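Local atomic coordinates of sugar phosphate isomerase/epimerase (Parabacteroides distasonis, PDB entry 3L23), a protein that binds a magnesium ion and probably acts as a sugar phosphate isomerase or epimerase of the xylose isomerase-like TIM-barrel family. Residues Q197-M202 against F213-Y218; E229-H234 against N267-Y272. All blocks are in the same frame, centred on the assembly; numbering follows the deposited sequence. Where two conformers were deposited one is given.

How the interactions relate
Both interactions lie in one xylose isomerase-like TIM barrel, where helices and loops meet the strand wall or one another; their centres are about 12 Å apart. They come in series along the chain: the pairing of 197-202 with 213-218 is complete before 229-234 begins. Interaction 1 joins helix 198-205 to strand 211-216, which ends at the magnesium ligand D216; interaction 2 joins helix 227-233 to the loop between helix 257-267 and strand 272-274. They meet at Y230, whose OH lies 2.7 Å from D200 OD1, a probable hydrogen bond. Helix 227-233 thus takes part in interaction 2 and, through Y230, also backs interaction 1, tying the strand that carries D216 to the following strand-helix units.

Interaction 1: residues Q197-M202 against F213-Y218; sequences QIYDLM and FEMDVY. With MG (magnesium ion), chain B.
The ring of Y199 reaches from helix 198-205 to F213 and M215, two residues of strand 211-216 that meet the phenol end of the ring. Its CB stays at the helix, short of both partners, and CG stands anti to the backbone N (chi1 -161°), which sends the ring across toward the strand. CD2 lies next to Y230, whose ring makes an edge-to-face pair with that of Y199. Farther out, CE1 lies 3.7 Å from F213 CD2, and across the ring CE2 meets the CE methyl of M215 at 3.6 Å. CZ lies between these two neighbours. At the tip, Y199 OH comes 3.5 Å from F213 CB, so the hydroxyl oxygen is set against hydrocarbon here.

The rings of Y199 and F213 are steeply inclined, their planes at 71° and centroids 5.3 Å apart, an oblique pairing in which the side chains slide past each other in opposite directions. The far end of F213 goes on to the helix itself: its CZ touches M202 CB at 4.0 Å, and M202 O lies at the ring edge, near its plane. M215, a selenomethionine, bends at its last torsion, and its methyl CE thereby lies against the phenol. No hydrogen bond crosses between the segments; the contact is apolar and buried.

One residue beyond M215, D216 binds the magnesium ion through OD2 at 2.0 Å, with H165, H242 and E275 as the other protein ligands. Its OD1 accepts a hydrogen bond from W219 N, capping the helix that follows.

Helix 198-205 runs nearly antiparallel to strand 211-216, at 158° with the short axes 12.3 Å apart. Strand 211-216 lies between the parallel strands 162-165 and 238-243, and helix 227-233 packs on M215 through P227 and Y230.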
# COMPACT_ATOMS: atom_id res chain seq x y z
N GLN A 197 18.90 3.13 8.09
CA GLN A 197 17.89 2.52 7.27
C GLN A 197 17.12 3.60 6.53
O GLN A 197 16.72 4.61 7.11
CB GLN A 197 16.94 1.66 8.12
CG GLN A 197 17.67 0.48 8.79
CD GLN A 197 16.76 -0.46 9.56
OE1 GLN A 197 16.94 -1.69 9.49
NE2 GLN A 197 15.74 0.10 10.26
N ILE A 198 16.88 3.36 5.25
CA ILE A 198 16.09 4.30 4.43
C ILE A 198 14.76 4.65 5.08
O ILE A 198 14.39 5.81 5.13
CB ILE A 198 15.92 3.79 2.96
CG1 ILE A 198 17.25 3.79 2.24
CG2 ILE A 198 14.90 4.65 2.17
CD1 ILE A 198 17.28 2.90 1.00
N TYR A 199 14.03 3.66 5.59
CA TYR A 199 12.72 3.93 6.20
C TYR A 199 12.81 4.92 7.37
O TYR A 199 11.90 5.77 7.56
CB TYR A 199 12.12 2.60 6.65
CG TYR A 199 10.61 2.59 6.88
CD1 TYR A 199 9.72 2.71 5.81
CD2 TYR A 199 10.08 2.46 8.16
CE1 TYR A 199 8.35 2.69 6.02
CE2 TYR A 199 8.72 2.44 8.36
CZ TYR A 199 7.87 2.56 7.31
OH TYR A 199 6.50 2.55 7.49
N ASP A 200 13.85 4.77 8.19
CA ASP A 200 14.08 5.72 9.30
C ASP A 200 14.32 7.14 8.80
O ASP A 200 13.84 8.08 9.42
CB ASP A 200 15.20 5.22 10.20
CG ASP A 200 14.82 3.93 10.86
OD1 ASP A 200 13.63 3.79 11.16
OD2 ASP A 200 15.67 3.05 11.06
N LEU A 201 15.02 7.29 7.68
CA LEU A 201 15.21 8.59 7.08
C LEU A 201 13.88 9.13 6.54
O LEU A 201 13.62 10.34 6.61
CB LEU A 201 16.26 8.54 5.95
CG LEU A 201 17.68 8.09 6.34
CD1 LEU A 201 18.53 7.91 5.10
CD2 LEU A 201 18.29 9.06 7.36
N MSE A 202 13.02 8.24 6.02
CA MSE A 202 11.73 8.68 5.49
C MSE A 202 10.85 9.22 6.61
O MSE A 202 10.21 10.26 6.45
CB MSE A 202 11.01 7.54 4.75
CG MSE A 202 11.65 7.22 3.40
SE MSE A 202 10.54 5.78 2.62
CE MSE A 202 11.37 5.79 0.88
N PHE A 213 2.20 6.62 6.72
CA PHE A 213 2.69 5.35 6.27
C PHE A 213 1.65 4.22 6.38
O PHE A 213 0.88 4.14 7.36
CB PHE A 213 3.99 4.99 7.05
CG PHE A 213 5.13 5.93 6.73
CD1 PHE A 213 5.26 7.13 7.33
CD2 PHE A 213 6.04 5.61 5.73
CE1 PHE A 213 6.26 8.02 6.96
CE2 PHE A 213 7.06 6.49 5.35
CZ PHE A 213 7.17 7.68 5.96
N GLU A 214 1.61 3.39 5.34
CA GLU A 214 0.84 2.15 5.36
C GLU A 214 1.90 1.09 5.52
O GLU A 214 2.55 0.74 4.54
CB GLU A 214 0.07 1.94 4.05
CG GLU A 214 -0.70 0.63 3.95
CD GLU A 214 -1.41 0.48 2.67
OE1 GLU A 214 -0.75 0.50 1.62
OE2 GLU A 214 -2.65 0.35 2.68
N MSE A 215 2.05 0.54 6.73
CA MSE A 215 3.13 -0.41 6.98
C MSE A 215 2.69 -1.81 6.54
O MSE A 215 1.65 -2.32 6.97
CB MSE A 215 3.52 -0.44 8.46
CG MSE A 215 4.46 -1.60 8.80
SE MSE A 215 5.44 -1.32 10.42
CE MSE A 215 6.86 -0.30 9.71
N ASP A 216 3.48 -2.42 5.66
CA ASP A 216 3.24 -3.81 5.27
C ASP A 216 3.99 -4.66 6.26
O ASP A 216 5.23 -4.69 6.27
CB ASP A 216 3.66 -4.05 3.84
CG ASP A 216 3.33 -5.44 3.35
OD1 ASP A 216 3.73 -6.40 4.01
OD2 ASP A 216 2.75 -5.56 2.25
N VAL A 217 3.23 -5.38 7.08
CA VAL A 217 3.87 -6.09 8.19
C VAL A 217 4.80 -7.20 7.71
O VAL A 217 5.81 -7.48 8.38
CB VAL A 217 2.84 -6.60 9.24
CG1 VAL A 217 2.09 -5.43 9.83
CG2 VAL A 217 1.85 -7.64 8.66
N TYR A 218 4.44 -7.91 6.62
CA TYR A 218 5.26 -8.99 6.11
C TYR A 218 6.59 -8.45 5.56
O TYR A 218 7.68 -8.98 5.85
CB TYR A 218 4.55 -9.73 4.98
CG TYR A 218 5.40 -10.73 4.22
CD1 TYR A 218 5.69 -12.01 4.72
CD2 TYR A 218 5.95 -10.42 2.95
CE1 TYR A 218 6.43 -12.91 3.99
CE2 TYR A 218 6.66 -11.29 2.26
CZ TYR A 218 6.93 -12.56 2.76
OH TYR A 218 7.66 -13.47 2.08
MG MG B . 1.81 -4.84 0.65
O HOH W 1 3.46 -5.54 -0.50
O HOH W 2 1.16 -4.20 -1.53

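Interaction 2: residues E229-H234 against N267-Y272. With EDO (1,2-ethanediol), chain F.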
# COMPACT_ATOMS: atom_id res chain seq x y z
N GLU A 229 7.45 -3.10 17.02
CA GLU A 229 8.34 -2.03 17.47
C GLU A 229 8.13 -0.72 16.72
O GLU A 229 8.16 0.36 17.32
CB GLU A 229 9.81 -2.45 17.33
CG GLU A 229 10.81 -1.39 17.76
CD GLU A 229 12.30 -1.76 17.47
OE1 GLU A 229 12.59 -2.73 16.71
OE2 GLU A 229 13.16 -1.03 18.04
N TYR A 230 7.97 -0.80 15.40
CA TYR A 230 7.72 0.39 14.58
C TYR A 230 6.41 1.09 14.99
O TYR A 230 6.36 2.33 15.13
CB TYR A 230 7.75 0.10 13.07
CG TYR A 230 9.11 0.38 12.51
CD1 TYR A 230 9.50 1.67 12.21
CD2 TYR A 230 10.05 -0.65 12.36
CE1 TYR A 230 10.81 1.94 11.75
CE2 TYR A 230 11.31 -0.39 11.94
CZ TYR A 230 11.70 0.92 11.64
OH TYR A 230 13.01 1.13 11.22
N MSE A 231 5.34 0.32 15.14
CA MSE A 231 4.06 0.89 15.62
C MSE A 231 4.21 1.53 17.03
O MSE A 231 3.63 2.58 17.30
CB MSE A 231 2.94 -0.17 15.63
CG MSE A 231 2.28 -0.35 14.29
SE MSE A 231 0.81 -1.62 14.42
CE MSE A 231 1.82 -3.30 14.42
N GLN A 232 4.99 0.91 17.91
CA GLN A 232 5.18 1.47 19.26
C GLN A 232 5.98 2.76 19.21
O GLN A 232 5.71 3.70 19.95
CB GLN A 232 5.85 0.46 20.18
CG GLN A 232 4.96 -0.74 20.52
CD GLN A 232 5.71 -1.91 21.20
OE1 GLN A 232 6.90 -1.81 21.48
NE2 GLN A 232 5.01 -2.98 21.50
N LYS A 233 6.99 2.79 18.35
CA LYS A 233 7.89 3.96 18.25
C LYS A 233 7.28 5.12 17.49
O LYS A 233 7.50 6.28 17.84
CB LYS A 233 9.23 3.58 17.59
CG LYS A 233 10.20 2.83 18.48
N HIS A 234 6.49 4.82 16.44
CA HIS A 234 5.92 5.83 15.55
C HIS A 234 4.41 5.73 15.41
O HIS A 234 3.86 5.71 14.29
CB HIS A 234 6.60 5.72 14.16
CG HIS A 234 8.09 5.87 14.20
ND1 HIS A 234 8.71 7.09 14.31
CD2 HIS A 234 9.08 4.94 14.21
CE1 HIS A 234 10.02 6.92 14.38
NE2 HIS A 234 10.28 5.63 14.30
N ASN A 267 -2.89 1.16 19.12
CA ASN A 267 -2.57 2.38 18.40
C ASN A 267 -3.76 3.12 17.82
O ASN A 267 -3.63 4.28 17.43
CB ASN A 267 -1.63 2.08 17.23
CG ASN A 267 -0.18 2.02 17.64
OD1 ASN A 267 0.14 1.61 18.75
ND2 ASN A 267 0.70 2.37 16.71
N GLY A 268 -4.91 2.47 17.78
CA GLY A 268 -6.10 3.08 17.17
C GLY A 268 -6.08 3.11 15.65
O GLY A 268 -6.77 3.94 15.04
N ILE A 269 -5.33 2.21 15.04
CA ILE A 269 -5.31 2.08 13.58
C ILE A 269 -6.68 1.52 13.14
O ILE A 269 -7.11 0.48 13.59
CB ILE A 269 -4.13 1.21 13.11
CG1 ILE A 269 -2.80 1.95 13.35
CG2 ILE A 269 -4.28 0.88 11.63
CD1 ILE A 269 -1.57 1.11 13.12
N LYS A 270 -7.35 2.25 12.26
CA LYS A 270 -8.73 1.96 11.83
C LYS A 270 -8.85 1.29 10.46
O LYS A 270 -9.97 1.04 10.01
CB LYS A 270 -9.48 3.28 11.71
N ASP A 271 -7.76 1.06 9.75
CA ASP A 271 -7.88 0.44 8.45
C ASP A 271 -6.73 -0.52 8.19
O ASP A 271 -5.59 -0.19 8.45
CB ASP A 271 -7.90 1.53 7.37
CG ASP A 271 -9.18 2.35 7.41
OD1 ASP A 271 -10.26 1.75 7.19
OD2 ASP A 271 -9.09 3.57 7.68
N TYR A 272 -7.07 -1.71 7.69
CA TYR A 272 -6.10 -2.63 7.21
C TYR A 272 -6.62 -3.33 5.97
O TYR A 272 -7.84 -3.41 5.73
CB TYR A 272 -5.66 -3.66 8.27
CG TYR A 272 -6.70 -4.70 8.60
CD1 TYR A 272 -6.84 -5.87 7.86
CD2 TYR A 272 -7.53 -4.54 9.68
CE1 TYR A 272 -7.78 -6.83 8.18
CE2 TYR A 272 -8.48 -5.50 9.99
CZ TYR A 272 -8.58 -6.65 9.24
OH TYR A 272 -9.53 -7.62 9.54
C1 EDO F . -10.40 -3.30 7.62
O1 EDO F . -9.93 -2.07 7.03
C2 EDO F . -10.71 -3.09 9.09
O2 EDO F . -11.79 -2.18 9.17
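The carbonyl oxygen of M231 accepts a hydrogen bond from N267 ND2 at 3.0 Å, the one polar link between the two segments. The N-H points almost straight at the oxygen (169°), and M231 O lies close to the plane of the N267 amide. Seen from the acceptor, however, the donor stands above the carbonyl plane, 48° out of it. The other end of the amide, N267 OD1, accepts a hydrogen bond from Q263 NE2, which should hold the amide in one flip state. N267 ND2 also lies 3.6 Å from M231 CB, where the amide passes obliquely over the base of that side chain.

In one of the two modelled conformers of M231, SE lies 3.8 Å from I269 CD1, so this apolar touch is less certain than the polar link. Replacing N267 by an alanine is likely to leave M231 O and Q263 NE2 without the amide that joins them, with a gap beside M231 CB.

At the end of helix 257-267, G268 has positive phi and completes a Schellman motif, after which the chain turns toward strand 272-274. There a 1,2-ethanediol, probably from the crystallisation liquor, accepts a hydrogen bond from Y272 N at its O1 and gives one to Y272 O, with its C1 over one face of the Y272 ring. I269 packs back on M264 of helix 257-267, and M231, as modelled, touches Q263 and L241. Helices 227-233 and 257-267 therefore lie next to each other outside strand 238-243, which pairs in parallel with strand 272-274.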